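Local coordinates for snaclec convulxin subunit alpha (Crotalus durissus, PDB 1UMR), which activates platelets as a snake venom lectin by binding the platelet collagen receptor glycoprotein VI, at residues Q13-I18 and C129-Q134. Sequence-based numbering, arbitrary orientation.
Sequences QHCYRI and CKFPPQ
Cys-15 and Phe-131 face each other as an antiparallel hydrogen-bonded pair, Cys-15 N to Phe-131 O at 2.7 Å and Phe-131 N to Cys-15 O at 3.0 Å. On the same side of the sheet, Cys-15 CB sits over a face of the Phe-131 ring, offset toward the rim and 3.7 Å from CE1. With Phe-131 CG lodged between backbone N and carbonyl carbon (chi1 83°), the ring leans across toward strand 14-18, against Cys-15 CB. Cys-15 SG lies obliquely to that ring, 3.8 Å from CZ, and also touches Pro-133 CD. The second bonded pair, Arg-17 with Cys-129, is held by Cys-129 N to Arg-17 O, 2.9 Å and nearly straight at 170°, and by a longer, more bent bond from Arg-17 N to Cys-129 O. Together these two strands join the N- and C-terminal ends of the C-type lectin domain, the hallmark closure of this fold. On the other face of the sheet, Lys-130, extended beyond CG, runs alongside Tyr-16, CD 3.7 Å from CE2, and lays CE over the centre of the His-14 ring, a CH-pi contact. Glu-49 OE1 takes both polar tips, Lys-130 NZ in a salt bridge and Tyr-16 OH in a hydrogen bond; Ser-43 OG also bonds to the ammonium. Past the strand ends, one water donates to Gln-13 O and Pro-133 O, each at 2.8 Å. Disulfides anchor both strands, Cys-15 to Cys-4 and Cys-129 to Cys-32.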
ATOM      1  N   GLN A  13     -16.851 -23.477  38.606  1.00 44.03           N
ATOM      2  CA  GLN A  13     -16.046 -23.614  39.824  1.00 38.79           C
ATOM      3  C   GLN A  13     -16.475 -22.696  40.948  1.00 36.91           C
ATOM      4  O   GLN A  13     -15.639 -22.303  41.773  1.00 32.44           O
ATOM      5  CB  GLN A  13     -14.526 -23.450  39.544  1.00 35.48           C
ATOM      6  CG  GLN A  13     -14.052 -24.079  38.252  1.00 40.93           C
ATOM      7  CD  GLN A  13     -12.641 -23.656  37.875  1.00 47.81           C
ATOM      8  OE1 GLN A  13     -11.601 -24.085  38.544  1.00 48.65           O
ATOM      9  NE2 GLN A  13     -12.546 -22.838  36.818  1.00 42.04           N
ATOM     10  N   HIS A  14     -17.756 -22.351  41.000  1.00 38.40           N
ATOM     11  CA  HIS A  14     -18.197 -21.365  41.988  1.00 40.84           C
ATOM     12  C   HIS A  14     -19.478 -21.856  42.631  1.00 41.69           C
ATOM     13  O   HIS A  14     -20.215 -22.628  42.025  1.00 44.76           O
ATOM     14  CB  HIS A  14     -18.473 -20.034  41.266  1.00 38.14           C
ATOM     15  CG  HIS A  14     -17.246 -19.398  40.658  1.00 35.90           C
ATOM     16  ND1 HIS A  14     -16.467 -18.472  41.337  1.00 35.63           N
ATOM     17  CD2 HIS A  14     -16.690 -19.530  39.423  1.00 32.56           C
ATOM     18  CE1 HIS A  14     -15.398 -18.188  40.604  1.00 42.11           C
ATOM     19  NE2 HIS A  14     -15.531 -18.791  39.425  1.00 42.64           N
ATOM     20  N   CYS A  15     -19.734 -21.441  43.850  1.00 36.07           N
ATOM     21  CA  CYS A  15     -21.033 -21.602  44.430  1.00 41.94           C
ATOM     22  C   CYS A  15     -21.921 -20.325  44.183  1.00 45.93           C
ATOM     23  O   CYS A  15     -21.432 -19.229  44.241  1.00 46.22           O
ATOM     24  CB  CYS A  15     -20.921 -21.842  45.932  1.00 41.03           C
ATOM     25  SG  CYS A  15     -19.804 -23.124  46.471  1.00 45.34           S
ATOM     26  N   TYR A  16     -23.224 -20.534  43.973  1.00 47.74           N
ATOM     27  CA  TYR A  16     -24.269 -19.517  43.772  1.00 44.48           C
ATOM     28  C   TYR A  16     -25.530 -19.685  44.659  1.00 43.90           C
ATOM     29  O   TYR A  16     -25.842 -20.758  45.162  1.00 43.05           O
ATOM     30  CB  TYR A  16     -24.754 -19.570  42.319  1.00 32.81           C
ATOM     31  CG  TYR A  16     -23.680 -19.460  41.270  1.00 39.24           C
ATOM     32  CD1 TYR A  16     -22.871 -20.545  41.002  1.00 37.06           C
ATOM     33  CD2 TYR A  16     -23.462 -18.226  40.528  1.00 40.61           C
ATOM     34  CE1 TYR A  16     -21.921 -20.513  40.040  1.00 30.67           C
ATOM     35  CE2 TYR A  16     -22.507 -18.127  39.548  1.00 35.30           C
ATOM     36  CZ  TYR A  16     -21.708 -19.339  39.290  1.00 39.96           C
ATOM     37  OH  TYR A  16     -20.745 -19.390  38.317  1.00 31.76           O
ATOM     38  N   ARG A  17     -26.293 -18.618  44.844  1.00 44.67           N
ATOM     39  CA  ARG A  17     -27.577 -18.764  45.541  1.00 44.87           C
ATOM     40  C   ARG A  17     -28.354 -17.467  45.402  1.00 45.41           C
ATOM     41  O   ARG A  17     -27.792 -16.426  45.631  1.00 46.58           O
ATOM     42  CB  ARG A  17     -27.376 -19.079  47.008  1.00 38.92           C
ATOM     43  CG  ARG A  17     -28.776 -19.201  47.670  1.00 34.46           C
ATOM     44  CD  ARG A  17     -28.633 -19.361  49.194  1.00 38.16           C
ATOM     45  NE  ARG A  17     -29.765 -19.746  50.055  1.00 56.92           N
ATOM     46  CZ  ARG A  17     -29.602 -19.876  51.411  1.00 65.82           C
ATOM     47  NH1 ARG A  17     -28.369 -19.713  51.977  1.00 64.81           N
ATOM     48  NH2 ARG A  17     -30.625 -20.170  52.201  1.00 60.47           N
ATOM     49  N   ILE A  18     -29.614 -17.522  44.958  1.00 39.69           N
ATOM     50  CA  ILE A  18     -30.505 -16.385  45.048  1.00 38.98           C
ATOM     51  C   ILE A  18     -31.066 -16.193  46.457  1.00 45.81           C
ATOM     52  O   ILE A  18     -31.550 -17.115  47.077  1.00 52.42           O
ATOM     53  CB  ILE A  18     -31.581 -16.453  43.997  1.00 45.98           C
ATOM     54  CG1 ILE A  18     -32.648 -15.348  44.169  1.00 44.95           C
ATOM     55  CG2 ILE A  18     -32.187 -17.890  43.817  1.00 54.23           C
ATOM     56  CD1 ILE A  18     -33.443 -15.359  42.944  1.00 46.32           C
ATOM     57  N   CYS A 129     -25.987 -14.288  44.998  1.00 41.12           N
ATOM     58  CA  CYS A 129     -24.608 -14.284  45.504  1.00 33.12           C
ATOM     59  C   CYS A 129     -23.694 -15.310  44.777  1.00 38.69           C
ATOM     60  O   CYS A 129     -24.166 -16.351  44.279  1.00 37.03           O
ATOM     61  CB  CYS A 129     -24.558 -14.568  46.975  1.00 36.60           C
ATOM     62  SG  CYS A 129     -25.260 -13.227  47.968  1.00 45.20           S
ATOM     63  N   LYS A 130     -22.412 -15.001  44.656  1.00 32.69           N
ATOM     64  CA  LYS A 130     -21.435 -15.904  44.031  1.00 31.84           C
ATOM     65  C   LYS A 130     -20.121 -15.894  44.774  1.00 37.63           C
ATOM     66  O   LYS A 130     -19.693 -14.880  45.316  1.00 46.24           O
ATOM     67  CB  LYS A 130     -21.266 -15.669  42.527  1.00 36.53           C
ATOM     68  CG  LYS A 130     -19.940 -16.210  41.862  1.00 28.76           C
ATOM     69  CD  LYS A 130     -19.840 -15.647  40.417  1.00 29.90           C
ATOM     70  CE  LYS A 130     -18.529 -16.060  39.656  1.00 33.24           C
ATOM     71  NZ  LYS A 130     -18.575 -15.737  38.206  1.00 35.14           N
ATOM     72  N   PHE A 131     -19.525 -17.066  44.915  1.00 42.76           N
ATOM     73  CA  PHE A 131     -18.192 -17.181  45.501  1.00 36.60           C
ATOM     74  C   PHE A 131     -17.471 -18.452  45.069  1.00 38.27           C
ATOM     75  O   PHE A 131     -18.121 -19.367  44.580  1.00 37.43           O
ATOM     76  CB  PHE A 131     -18.246 -17.089  47.008  1.00 37.75           C
ATOM     77  CG  PHE A 131     -18.564 -18.349  47.697  1.00 37.36           C
ATOM     78  CD1 PHE A 131     -19.854 -18.622  48.146  1.00 39.99           C
ATOM     79  CD2 PHE A 131     -17.544 -19.217  48.038  1.00 45.17           C
ATOM     80  CE1 PHE A 131     -20.176 -19.774  48.873  1.00 40.37           C
ATOM     81  CE2 PHE A 131     -17.788 -20.365  48.775  1.00 31.57           C
ATOM     82  CZ  PHE A 131     -19.129 -20.663  49.224  1.00 40.09           C
ATOM     83  N   PRO A 132     -16.131 -18.466  45.154  1.00 41.58           N
ATOM     84  CA  PRO A 132     -15.349 -19.655  44.757  1.00 37.87           C
ATOM     85  C   PRO A 132     -14.990 -20.500  45.974  1.00 38.51           C
ATOM     86  O   PRO A 132     -14.250 -20.031  46.773  1.00 40.18           O
ATOM     87  CB  PRO A 132     -14.097 -19.063  44.194  1.00 40.79           C
ATOM     88  CG  PRO A 132     -13.862 -17.661  45.066  1.00 40.86           C
ATOM     89  CD  PRO A 132     -15.274 -17.328  45.592  1.00 40.11           C
ATOM     90  N   PRO A 133     -15.492 -21.722  46.115  1.00 41.12           N
ATOM     91  CA  PRO A 133     -15.202 -22.582  47.288  1.00 42.95           C
ATOM     92  C   PRO A 133     -13.752 -22.954  47.186  1.00 46.75           C
ATOM     93  O   PRO A 133     -13.211 -22.749  46.103  1.00 44.60           O
ATOM     94  CB  PRO A 133     -16.062 -23.846  47.007  1.00 39.45           C
ATOM     95  CG  PRO A 133     -16.015 -23.935  45.494  1.00 33.11           C
ATOM     96  CD  PRO A 133     -16.381 -22.398  45.174  1.00 33.55           C
ATOM     97  N   GLN A 134     -13.130 -23.429  48.266  1.00 55.67           N
ATOM     98  CA  GLN A 134     -11.719 -23.855  48.231  1.00 51.71           C
ATOM     99  C   GLN A 134     -11.547 -25.343  48.227  1.00 53.92           C
ATOM    100  O   GLN A 134     -12.294 -26.125  48.812  1.00 55.20           O
ATOM    101  CB  GLN A 134     -10.925 -23.308  49.411  1.00 52.65           C
ATOM    102  CG  GLN A 134     -11.351 -21.909  49.873  1.00 62.52           C
ATOM    103  CD  GLN A 134     -10.559 -21.441  51.159  1.00 66.95           C
ATOM    104  OE1 GLN A 134     -10.687 -21.980  52.269  1.00 62.51           O
ATOM    105  NE2 GLN A 134      -9.739 -20.441  50.969  1.00 70.01           N
TER
HETATM  106  O   HOH W   1     -13.363 -22.821  43.269  1.00 41.36           O